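Local coordinates for protein CsuC (Acinetobacter baumannii, PDB 6FJY) that chaperones subunits of the archaic Csu pilus, probably by donor-strand complementation, and is captured here in a pre-assembly complex with the tip adhesin CsuE, at residues A[40-45]-A[196-201]; A[2-7]-A[22-27]. One frame throughout, in Å; residues are numbered along the deposited sequence.

Overall arrangement
From the N terminus, strand 3-6 runs out, the chain doubles back, and strand 18-25 returns antiparallel beside it: contact 2 closes this short loop of 14 residues within the PapD-like N-terminal domain. Strand 31-41 follows directly and belongs to the same sheet system; its end and the turn after it, 40-45, wait for a partner 151 residues further on. Contact 1 closes that long loop when the chain, having completed the first domain and entered the second, brings 196-201 against the end of strand 31-41 and the start of the turn. The two loops are in series, neither enclosing the other. Contact 2 builds one domain's edge, contact 1 joins the two domains, and the centres of the two contacts lie about 30 Å apart.

Contact 1 of 2, residues A[40-45]-A[196-201]; sequences WNQDGL and YVLSNS
This is a buried interdomain contact: W40 and Q42, at the end of strand 31-41 in the PapD-like N-terminal domain, press against Y196 and L198, where strand 195-197 of the second domain runs out. The Q42 side chain reaches across fully extended beyond CG and meets the opposing backbone with both ends of its amide. NE2 donates to Y196 O at 2.8 Å, with that oxygen close to the amide plane. OE1 accepts from L198 N at 2.9 Å; the N-H points almost straight at it (166°) but comes in from above the carbonyl plane. W40 makes the apolar half. Its indole, extended away from the backbone N (chi1 177°), reaches the second domain, and the CH2 edge meets the face of Y196 in a T-shaped pair, planes at 77° and CH2 3.4 Å from Y196 CG. Methyl CD1 of L198 sits over the five-membered ring of the same indole, 3.7 Å from its centroid and nearly on the normal, a CH-pi contact. D47 OD1 accepts from both W40 NE1 and Q42 NE2, while Y196 OH bonds to R174 and to the backbone of the other protein. NE2 facing two acceptors and OE1 facing a backbone N-H leave Q42's amide one sensible orientation, and buried backbone groups of the second domain are satisfied by a side chain of the first.

Contact 2 of 2, residues A[2-7]-A[22-27]; sequences TFLIWP and WLQNTG
W6 and W22 run their indoles alongside one another on the same face of the sheet, at one end of an antiparallel pairing in the Ig-like N-terminal domain, where strand 3-6 pairs with 22-25, the end of strand 18-25, their N-to-C directions 165° apart. W22 CD1 comes over one face of the W6 indole, 3.3 Å from CZ2, but the rings are tilted by 36° and meet obliquely. W6 reaches this place because a chi1 of 63° tucks CG between the two backbone branches of CA, which lays the indole next to W22. The same face carries L4 and Q24, again neighbours with a common heading, L4 CD2 3.6 Å from Q24 CB. This face turns toward the other protein, which packs against L4 and W6 and gives Q24 NE2 a weak hydrogen bond.

F3, I5, L23 and N25 point to the reverse face. Methyl CD2 of L23 is shared: it touches F3 CZ at 3.5 Å and I5 CG1 at 3.6 Å, with I5 parallel to L23 and the F3 ring slanting across it. V33, Y116 and I118 are among the residues that pack on this group in the sandwich core.

Along the backbones, the hydrogen-bonded pairs L4-Q24 and W6-W22 each exchange two bonds, the shortest being W22 N to W6 O at 2.7 Å. At the strand's last residue, N25 OD1 accepts from G27 N, an Asx turn. Beside it the hydroxyls of T2 and T26 share a hydrogen bond, OG1 to OG1, at 2.9 Å.

Contact 1 of 2, residues A[40-45]-A[196-201]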
ATOM      1  N   TRP A  40      10.689  14.288  -6.504  1.00 59.53           N
ATOM      2  CA  TRP A  40       9.539  15.153  -6.296  1.00 55.77           C
ATOM      3  C   TRP A  40       9.940  16.281  -5.357  1.00 58.91           C
ATOM      4  O   TRP A  40      10.362  16.027  -4.225  1.00 57.75           O
ATOM      5  CB  TRP A  40       8.387  14.330  -5.724  1.00 50.81           C
ATOM      6  CG  TRP A  40       7.136  15.062  -5.389  1.00 50.97           C
ATOM      7  CD1 TRP A  40       6.759  16.295  -5.803  1.00 53.41           C
ATOM      8  CD2 TRP A  40       6.083  14.577  -4.540  1.00 45.07           C
ATOM      9  NE1 TRP A  40       5.529  16.617  -5.265  1.00 51.14           N
ATOM     10  CE2 TRP A  40       5.095  15.576  -4.490  1.00 45.49           C
ATOM     11  CE3 TRP A  40       5.884  13.391  -3.829  1.00 45.47           C
ATOM     12  CZ2 TRP A  40       3.926  15.437  -3.748  1.00 46.09           C
ATOM     13  CZ3 TRP A  40       4.727  13.253  -3.082  1.00 47.51           C
ATOM     14  CH2 TRP A  40       3.757  14.277  -3.052  1.00 48.94           C
ATOM     15  N   ASN A  41       9.800  17.520  -5.820  1.00 63.36           N
ATOM     16  CA  ASN A  41      10.112  18.683  -5.005  1.00 55.94           C
ATOM     17  C   ASN A  41       9.021  19.711  -5.216  1.00 53.20           C
ATOM     18  O   ASN A  41       8.216  19.602  -6.144  1.00 41.89           O
ATOM     19  CB  ASN A  41      11.486  19.286  -5.334  1.00 58.60           C
ATOM     20  CG  ASN A  41      11.575  19.831  -6.758  1.00 71.45           C
ATOM     21  OD1 ASN A  41      11.153  20.955  -7.033  1.00 54.63           O
ATOM     22  ND2 ASN A  41      12.145  19.039  -7.661  1.00 78.92           N
ATOM     23  N   GLN A  42       8.946  20.670  -4.302  1.00 72.39           N
ATOM     24  CA  GLN A  42       8.003  21.765  -4.488  1.00 69.51           C
ATOM     25  C   GLN A  42       8.741  23.098  -4.553  1.00 62.86           C
ATOM     26  O   GLN A  42       8.402  24.060  -3.860  1.00 55.93           O
ATOM     27  CB  GLN A  42       6.950  21.750  -3.377  1.00 66.16           C
ATOM     28  CG  GLN A  42       5.971  20.570  -3.472  1.00 61.24           C
ATOM     29  CD  GLN A  42       5.002  20.486  -2.293  1.00 62.12           C
ATOM     30  OE1 GLN A  42       5.298  20.935  -1.190  1.00 47.17           O
ATOM     31  NE2 GLN A  42       3.841  19.909  -2.530  1.00 63.45           N
ATOM     32  N   ASP A  43       9.705  23.177  -5.461  1.00 69.79           N
ATOM     33  CA  ASP A  43      10.457  24.395  -5.706  1.00 67.28           C
ATOM     34  C   ASP A  43       9.687  25.243  -6.709  1.00 79.49           C
ATOM     35  O   ASP A  43       9.078  24.722  -7.647  1.00 81.36           O
ATOM     36  CB  ASP A  43      11.856  24.070  -6.229  1.00 73.30           C
ATOM     37  CG  ASP A  43      12.738  23.418  -5.176  1.00 90.66           C
ATOM     38  OD1 ASP A  43      12.517  23.670  -3.970  1.00 95.66           O
ATOM     39  OD2 ASP A  43      13.635  22.635  -5.552  1.00 92.57           O
ATOM     40  N   GLY A  44       9.722  26.554  -6.512  1.00101.13           N
ATOM     41  CA  GLY A  44       8.882  27.442  -7.288  1.00 96.98           C
ATOM     42  C   GLY A  44       7.436  27.427  -6.858  1.00 88.28           C
ATOM     43  O   GLY A  44       6.558  27.823  -7.633  1.00 76.56           O
ATOM     44  N   LEU A  45       7.176  26.983  -5.624  1.00 87.68           N
ATOM     45  CA  LEU A  45       5.840  26.932  -5.027  1.00 79.80           C
ATOM     46  C   LEU A  45       4.888  26.022  -5.801  1.00 77.96           C
ATOM     47  O   LEU A  45       3.669  26.200  -5.761  1.00 72.14           O
ATOM     48  CB  LEU A  45       5.255  28.340  -4.881  1.00 80.93           C
ATOM     49  CG  LEU A  45       5.689  29.145  -3.652  1.00 74.43           C
ATOM     50  CD1 LEU A  45       7.091  28.787  -3.171  1.00 73.85           C
ATOM     51  CD2 LEU A  45       5.614  30.612  -3.969  1.00 78.60           C
ATOM     52  N   TYR A 196      -0.577  18.140  -0.865  1.00 68.29           N
ATOM     53  CA  TYR A 196       0.708  17.765  -0.299  1.00 56.57           C
ATOM     54  C   TYR A 196       1.500  19.028  -0.001  1.00 58.89           C
ATOM     55  O   TYR A 196       1.594  19.918  -0.851  1.00 45.61           O
ATOM     56  CB  TYR A 196       1.508  16.881  -1.250  1.00 57.63           C
ATOM     57  CG  TYR A 196       1.191  15.407  -1.180  1.00 54.16           C
ATOM     58  CD1 TYR A 196       1.784  14.583  -0.212  1.00 43.84           C
ATOM     59  CD2 TYR A 196       0.301  14.837  -2.081  1.00 45.84           C
ATOM     60  CE1 TYR A 196       1.472  13.224  -0.145  1.00 58.44           C
ATOM     61  CE2 TYR A 196      -0.015  13.492  -2.022  1.00 63.56           C
ATOM     62  CZ  TYR A 196       0.575  12.685  -1.061  1.00 49.97           C
ATOM     63  OH  TYR A 196       0.258  11.353  -1.029  1.00 46.47           O
ATOM     64  N   VAL A 197       2.013  19.129   1.225  1.00 52.41           N
ATOM     65  CA  VAL A 197       3.027  20.119   1.572  1.00 59.22           C
ATOM     66  C   VAL A 197       4.261  19.336   2.000  1.00 49.50           C
ATOM     67  O   VAL A 197       4.332  18.815   3.117  1.00 42.72           O
ATOM     68  CB  VAL A 197       2.556  21.082   2.662  1.00 64.92           C
ATOM     69  CG1 VAL A 197       3.542  22.221   2.813  1.00 67.85           C
ATOM     70  CG2 VAL A 197       1.183  21.618   2.317  1.00 52.54           C
ATOM     71  N   LEU A 198       5.241  19.254   1.113  1.00 58.70           N
ATOM     72  CA  LEU A 198       6.432  18.472   1.377  1.00 58.72           C
ATOM     73  C   LEU A 198       7.269  19.127   2.475  1.00 58.86           C
ATOM     74  O   LEU A 198       7.164  20.325   2.753  1.00 42.81           O
ATOM     75  CB  LEU A 198       7.253  18.315   0.095  1.00 56.98           C
ATOM     76  CG  LEU A 198       6.646  17.454  -1.020  1.00 58.47           C
ATOM     77  CD1 LEU A 198       7.548  17.453  -2.225  1.00 62.09           C
ATOM     78  CD2 LEU A 198       6.397  16.003  -0.553  1.00 48.72           C
ATOM     79  N   SER A 199       8.120  18.305   3.089  1.00 58.69           N
ATOM     80  CA  SER A 199       9.017  18.763   4.145  1.00 59.29           C
ATOM     81  C   SER A 199       9.918  19.894   3.662  1.00 59.34           C
ATOM     82  O   SER A 199      10.466  19.851   2.555  1.00 51.66           O
ATOM     83  CB  SER A 199       9.881  17.600   4.619  1.00 60.71           C
ATOM     84  OG  SER A 199      10.743  17.218   3.570  1.00 42.53           O
ATOM     85  N   ASN A 200      10.091  20.901   4.514  1.00 68.68           N
ATOM     86  CA  ASN A 200      10.976  22.029   4.225  1.00 53.29           C
ATOM     87  C   ASN A 200      10.649  22.647   2.866  1.00 52.35           C
ATOM     88  O   ASN A 200      11.525  22.902   2.037  1.00 49.84           O
ATOM     89  CB  ASN A 200      12.444  21.606   4.302  1.00 58.89           C
ATOM     90  CG  ASN A 200      12.771  20.858   5.585  1.00 64.61           C
ATOM     91  OD1 ASN A 200      12.912  21.458   6.650  1.00 55.46           O
ATOM     92  ND2 ASN A 200      12.920  19.545   5.480  1.00 85.89           N
ATOM     93  N   SER A 201       9.359  22.863   2.631  1.00 62.59           N
ATOM     94  CA  SER A 201       8.880  23.349   1.346  1.00 59.50           C
ATOM     95  C   SER A 201       7.707  24.291   1.558  1.00 50.32           C
ATOM     96  O   SER A 201       7.097  24.326   2.628  1.00 46.38           O
ATOM     97  CB  SER A 201       8.451  22.188   0.431  1.00 45.23           C
ATOM     98  OG  SER A 201       9.488  21.226   0.292  1.00 45.02           O
TER

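Contact 2 of 2, residues A[2-7]-A[22-27]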
ATOM      1  N   THR A   2      -7.708  -6.080 -15.682  1.00107.08           N
ATOM      2  CA  THR A   2      -7.892  -5.631 -14.308  1.00101.90           C
ATOM      3  C   THR A   2      -6.539  -5.672 -13.610  1.00 95.75           C
ATOM      4  O   THR A   2      -6.004  -6.750 -13.333  1.00 86.41           O
ATOM      5  CB  THR A   2      -8.899  -6.511 -13.570  1.00107.97           C
ATOM      6  OG1 THR A   2      -8.343  -7.818 -13.374  1.00110.30           O
ATOM      7  CG2 THR A   2     -10.199  -6.630 -14.357  1.00105.80           C
ATOM      8  N   PHE A   3      -6.009  -4.492 -13.303  1.00 90.44           N
ATOM      9  CA  PHE A   3      -4.707  -4.334 -12.683  1.00 73.38           C
ATOM     10  C   PHE A   3      -4.852  -4.011 -11.201  1.00 70.01           C
ATOM     11  O   PHE A   3      -5.672  -3.180 -10.805  1.00 60.53           O
ATOM     12  CB  PHE A   3      -3.931  -3.224 -13.379  1.00 76.18           C
ATOM     13  CG  PHE A   3      -2.464  -3.368 -13.273  1.00 78.43           C
ATOM     14  CD1 PHE A   3      -1.844  -4.516 -13.722  1.00 77.63           C
ATOM     15  CD2 PHE A   3      -1.693  -2.343 -12.749  1.00 99.50           C
ATOM     16  CE1 PHE A   3      -0.476  -4.657 -13.634  1.00 92.70           C
ATOM     17  CE2 PHE A   3      -0.322  -2.473 -12.658  1.00107.56           C
ATOM     18  CZ  PHE A   3       0.288  -3.635 -13.100  1.00101.52           C
ATOM     19  N   LEU A   4      -4.021  -4.658 -10.399  1.00 68.42           N
ATOM     20  CA  LEU A   4      -3.936  -4.455  -8.962  1.00 58.10           C
ATOM     21  C   LEU A   4      -2.497  -4.105  -8.607  1.00 59.26           C
ATOM     22  O   LEU A   4      -1.578  -4.876  -8.904  1.00 50.75           O
ATOM     23  CB  LEU A   4      -4.409  -5.716  -8.234  1.00 75.80           C
ATOM     24  CG  LEU A   4      -4.291  -5.880  -6.729  1.00 91.23           C
ATOM     25  CD1 LEU A   4      -5.470  -6.678  -6.244  1.00 95.27           C
ATOM     26  CD2 LEU A   4      -3.016  -6.608  -6.402  1.00106.14           C
ATOM     27  N   ILE A   5      -2.295  -2.931  -8.017  1.00 63.83           N
ATOM     28  CA  ILE A   5      -0.968  -2.455  -7.644  1.00 56.91           C
ATOM     29  C   ILE A   5      -1.023  -1.938  -6.208  1.00 53.52           C
ATOM     30  O   ILE A   5      -1.837  -1.066  -5.886  1.00 47.31           O
ATOM     31  CB  ILE A   5      -0.443  -1.373  -8.612  1.00 57.78           C
ATOM     32  CG1 ILE A   5       0.834  -0.749  -8.065  1.00 61.35           C
ATOM     33  CG2 ILE A   5      -1.497  -0.316  -8.886  1.00 60.00           C
ATOM     34  CD1 ILE A   5       1.485   0.186  -9.032  1.00 71.08           C
ATOM     35  N   TRP A   6      -0.169  -2.491  -5.347  1.00 58.59           N
ATOM     36  CA  TRP A   6      -0.094  -2.142  -3.934  1.00 53.67           C
ATOM     37  C   TRP A   6       1.311  -2.436  -3.437  1.00 55.08           C
ATOM     38  O   TRP A   6       1.981  -3.334  -3.967  1.00 39.41           O
ATOM     39  CB  TRP A   6      -1.101  -2.930  -3.080  1.00 53.70           C
ATOM     40  CG  TRP A   6      -0.840  -4.402  -3.089  1.00 56.27           C
ATOM     41  CD1 TRP A   6      -1.082  -5.263  -4.110  1.00 60.61           C
ATOM     42  CD2 TRP A   6      -0.275  -5.187  -2.026  1.00 56.78           C
ATOM     43  NE1 TRP A   6      -0.700  -6.536  -3.759  1.00 76.45           N
ATOM     44  CE2 TRP A   6      -0.209  -6.517  -2.480  1.00 55.13           C
ATOM     45  CE3 TRP A   6       0.182  -4.890  -0.738  1.00 62.24           C
ATOM     46  CZ2 TRP A   6       0.276  -7.556  -1.691  1.00 61.94           C
ATOM     47  CZ3 TRP A   6       0.678  -5.923   0.047  1.00 67.65           C
ATOM     48  CH2 TRP A   6       0.718  -7.242  -0.433  1.00 68.50           C
ATOM     49  N   PRO A   7       1.783  -1.709  -2.413  1.00 61.91           N
ATOM     50  CA  PRO A   7       1.034  -0.588  -1.818  1.00 62.71           C
ATOM     51  C   PRO A   7       1.113   0.728  -2.602  1.00 48.40           C
ATOM     52  O   PRO A   7       2.079   0.979  -3.324  1.00 39.06           O
ATOM     53  CB  PRO A   7       1.673  -0.441  -0.426  1.00 59.67           C
ATOM     54  CG  PRO A   7       3.062  -0.950  -0.585  1.00 59.95           C
ATOM     55  CD  PRO A   7       2.986  -2.055  -1.637  1.00 61.69           C
ATOM     56  N   TRP A  22       3.760  -4.711  -5.399  1.00 58.30           N
ATOM     57  CA  TRP A  22       3.258  -5.865  -6.123  1.00 47.82           C
ATOM     58  C   TRP A  22       2.414  -5.425  -7.304  1.00 49.03           C
ATOM     59  O   TRP A  22       1.633  -4.474  -7.212  1.00 35.69           O
ATOM     60  CB  TRP A  22       2.463  -6.775  -5.193  1.00 52.46           C
ATOM     61  CG  TRP A  22       3.333  -7.372  -4.147  1.00 61.03           C
ATOM     62  CD1 TRP A  22       3.362  -7.043  -2.830  1.00 69.76           C
ATOM     63  CD2 TRP A  22       4.324  -8.387  -4.332  1.00 61.90           C
ATOM     64  NE1 TRP A  22       4.307  -7.794  -2.176  1.00 80.96           N
ATOM     65  CE2 TRP A  22       4.912  -8.629  -3.075  1.00 70.51           C
ATOM     66  CE3 TRP A  22       4.762  -9.126  -5.431  1.00 63.64           C
ATOM     67  CZ2 TRP A  22       5.921  -9.571  -2.889  1.00 66.60           C
ATOM     68  CZ3 TRP A  22       5.760 -10.073  -5.239  1.00 64.56           C
ATOM     69  CH2 TRP A  22       6.335 -10.276  -3.984  1.00 70.16           C
ATOM     70  N   LEU A  23       2.603  -6.114  -8.423  1.00 63.32           N
ATOM     71  CA  LEU A  23       1.832  -5.912  -9.641  1.00 52.91           C
ATOM     72  C   LEU A  23       1.142  -7.229  -9.949  1.00 54.36           C
ATOM     73  O   LEU A  23       1.817  -8.229 -10.223  1.00 38.49           O
ATOM     74  CB  LEU A  23       2.759  -5.528 -10.791  1.00 59.82           C
ATOM     75  CG  LEU A  23       3.419  -4.158 -10.636  1.00 65.36           C
ATOM     76  CD1 LEU A  23       4.315  -3.844 -11.830  1.00 57.68           C
ATOM     77  CD2 LEU A  23       2.383  -3.070 -10.395  1.00 70.48           C
ATOM     78  N   GLN A  24      -0.191  -7.230  -9.913  1.00 57.80           N
ATOM     79  CA  GLN A  24      -0.965  -8.447 -10.077  1.00 60.20           C
ATOM     80  C   GLN A  24      -2.092  -8.232 -11.082  1.00 60.10           C
ATOM     81  O   GLN A  24      -2.876  -7.286 -10.962  1.00 58.87           O
ATOM     82  CB  GLN A  24      -1.502  -8.915  -8.719  1.00 55.00           C
ATOM     83  CG  GLN A  24      -2.133 -10.305  -8.742  1.00 59.44           C
ATOM     84  CD  GLN A  24      -2.302 -10.854  -7.349  1.00 70.46           C
ATOM     85  OE1 GLN A  24      -1.986 -10.177  -6.369  1.00 67.34           O
ATOM     86  NE2 GLN A  24      -2.787 -12.078  -7.244  1.00 73.02           N
ATOM     87  N   ASN A  25      -2.138  -9.096 -12.092  1.00 65.88           N
ATOM     88  CA  ASN A  25      -3.185  -9.107 -13.112  1.00 73.83           C
ATOM     89  C   ASN A  25      -4.185 -10.198 -12.754  1.00 72.65           C
ATOM     90  O   ASN A  25      -3.872 -11.392 -12.857  1.00 60.99           O
ATOM     91  CB  ASN A  25      -2.588  -9.354 -14.498  1.00 69.20           C
ATOM     92  CG  ASN A  25      -3.605  -9.209 -15.620  1.00 67.13           C
ATOM     93  OD1 ASN A  25      -4.795  -9.485 -15.457  1.00 59.96           O
ATOM     94  ND2 ASN A  25      -3.125  -8.789 -16.783  1.00 74.28           N
ATOM     95  N   THR A  26      -5.388  -9.794 -12.350  1.00 69.26           N
ATOM     96  CA  THR A  26      -6.470 -10.725 -12.054  1.00 77.63           C
ATOM     97  C   THR A  26      -7.455 -10.886 -13.207  1.00 79.81           C
ATOM     98  O   THR A  26      -8.417 -11.654 -13.079  1.00 69.52           O
ATOM     99  CB  THR A  26      -7.212 -10.290 -10.787  1.00 88.02           C
ATOM    100  OG1 THR A  26      -7.492  -8.886 -10.858  1.00 91.27           O
ATOM    101  CG2 THR A  26      -6.382 -10.608  -9.547  1.00 78.41           C
ATOM    102  N   GLY A  27      -7.243 -10.184 -14.318  1.00 75.94           N
ATOM    103  CA  GLY A  27      -8.105 -10.287 -15.475  1.00 80.45           C
ATOM    104  C   GLY A  27      -7.777 -11.500 -16.326  1.00 78.81           C
ATOM    105  O   GLY A  27      -7.081 -12.428 -15.913  1.00 75.48           O
TER